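Local coordinates for protein GCN5-related N-acetyltransferase (Ralstonia eutropha JMP134, PDB 2Q0Y) that probably transfers an acyl group, as other members of the GCN5-related N-acetyltransferase family do, and binds zinc and magnesium ions, at residues A[42-45]-A[46-50]. Sequence-based numbering, arbitrary orientation.
Sequences DWLL and PRLAD
In Trp-43, CG lies anti to the backbone N (chi1 175°), and in Arg-47 it lies anti to the carbonyl carbon (chi1 -67°). The arginine chain runs extended from CG to NE, and the turn about CD-NE then lays the guanidinium flat over one face of the indole. The two planes are only 8° apart. Arg-47 CZ sits 3.6 Å from the centroid of the five-membered ring, a cation-pi contact. Arg-47 CD rests on the six-membered ring in a CH-pi contact, 3.5 Å from its centroid. The edge of the guanidinium is held too. NH1 of Arg-47 donates to Trp-43 O at 2.8 Å, and this oxygen lies close to the guanidinium plane. Stack and bond together fix the rotation of the group.

Pro-46 has no N-H to give to Asp-42 O. Pro-46 CD lies 3.2 Å from Asp-42 O, where an amide N-H would otherwise point. This is a proline kink near the C-terminal end of helix 30-50 of the GNAT domain. The Arg-47 amide passes over Trp-43 O, which NH1 takes instead, and makes a weak i to i+3 bond to Leu-44 O. Regular i to i+4 bonding resumes at Leu-48 N, 2.9 Å from Leu-44 O, and at Ala-49 N, 3.2 Å from Leu-45 O.

On another side of the helix, Leu-44 CD1 meets Leu-48 CG at 3.9 Å. Both leucines also touch Leu-12 of helix 12-25. Trp-43 packs on Pro-77 of the second subunit, and Arg-47 NH2 makes a long, weak ion pair with Glu-74 of that subunit.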
# COMPACT_ATOMS: atom_id res chain seq x y z
N ASP A 42 13.92 -9.78 -11.28
CA ASP A 42 13.23 -9.65 -12.57
C ASP A 42 12.24 -8.49 -12.57
O ASP A 42 12.06 -7.82 -13.58
CB ASP A 42 12.52 -10.95 -12.95
CG ASP A 42 13.49 -12.12 -13.18
OD1 ASP A 42 14.71 -11.91 -13.26
OD2 ASP A 42 13.01 -13.27 -13.28
N TRP A 43 11.63 -8.25 -11.42
CA TRP A 43 10.72 -7.12 -11.22
C TRP A 43 11.50 -5.81 -11.26
O TRP A 43 11.04 -4.83 -11.84
CB TRP A 43 9.99 -7.26 -9.88
CG TRP A 43 9.12 -6.10 -9.48
CD1 TRP A 43 7.79 -5.94 -9.77
CD2 TRP A 43 9.50 -4.96 -8.70
NE1 TRP A 43 7.33 -4.77 -9.23
CE2 TRP A 43 8.36 -4.14 -8.58
CE3 TRP A 43 10.70 -4.55 -8.12
CZ2 TRP A 43 8.38 -2.95 -7.90
CZ3 TRP A 43 10.73 -3.35 -7.45
CH2 TRP A 43 9.58 -2.56 -7.34
N LEU A 44 12.66 -5.78 -10.59
CA LEU A 44 13.40 -4.52 -10.41
C LEU A 44 14.06 -4.03 -11.70
O LEU A 44 14.13 -2.82 -11.97
CB LEU A 44 14.46 -4.68 -9.32
CG LEU A 44 15.37 -3.48 -9.06
CD1 LEU A 44 14.51 -2.27 -8.67
CD2 LEU A 44 16.37 -3.78 -7.98
N LEU A 45 14.61 -4.97 -12.47
CA LEU A 45 15.38 -4.62 -13.65
C LEU A 45 14.72 -3.56 -14.55
O LEU A 45 15.33 -2.53 -14.82
CB LEU A 45 15.73 -5.89 -14.44
CG LEU A 45 16.47 -5.76 -15.76
CD1 LEU A 45 17.89 -5.33 -15.55
CD2 LEU A 45 16.44 -7.11 -16.48
N PRO A 46 13.50 -3.81 -15.05
CA PRO A 46 12.88 -2.80 -15.92
C PRO A 46 12.52 -1.49 -15.24
O PRO A 46 12.39 -0.46 -15.91
CB PRO A 46 11.61 -3.48 -16.41
CG PRO A 46 11.32 -4.51 -15.39
CD PRO A 46 12.63 -5.00 -14.91
N ARG A 47 12.34 -1.52 -13.92
CA ARG A 47 11.95 -0.36 -13.17
C ARG A 47 13.13 0.54 -12.81
O ARG A 47 12.95 1.74 -12.69
CB ARG A 47 11.20 -0.79 -11.91
CG ARG A 47 9.88 -1.44 -12.26
CD ARG A 47 9.17 -1.98 -11.07
NE ARG A 47 7.80 -2.34 -11.44
CZ ARG A 47 7.45 -3.42 -12.15
NH1 ARG A 47 8.36 -4.30 -12.57
NH2 ARG A 47 6.17 -3.62 -12.43
N LEU A 48 14.31 -0.03 -12.62
CA LEU A 48 15.54 0.79 -12.59
C LEU A 48 15.73 1.46 -13.93
O LEU A 48 16.10 2.63 -13.99
CB LEU A 48 16.80 -0.05 -12.31
CG LEU A 48 17.11 -0.40 -10.87
CD1 LEU A 48 18.36 -1.27 -10.84
CD2 LEU A 48 17.30 0.84 -10.01
N ALA A 49 15.50 0.70 -14.99
CA ALA A 49 15.66 1.17 -16.36
C ALA A 49 14.79 2.37 -16.68
O ALA A 49 15.27 3.33 -17.29
CB ALA A 49 15.37 0.06 -17.34
N ASP A 50 13.53 2.32 -16.28
CA ASP A 50 12.58 3.39 -16.61
C ASP A 50 12.42 4.43 -15.52
O ASP A 50 11.63 5.35 -15.68
CB ASP A 50 11.23 2.83 -17.08
CG ASP A 50 10.37 2.25 -15.97
OD1 ASP A 50 10.66 2.39 -14.76
OD2 ASP A 50 9.36 1.63 -16.33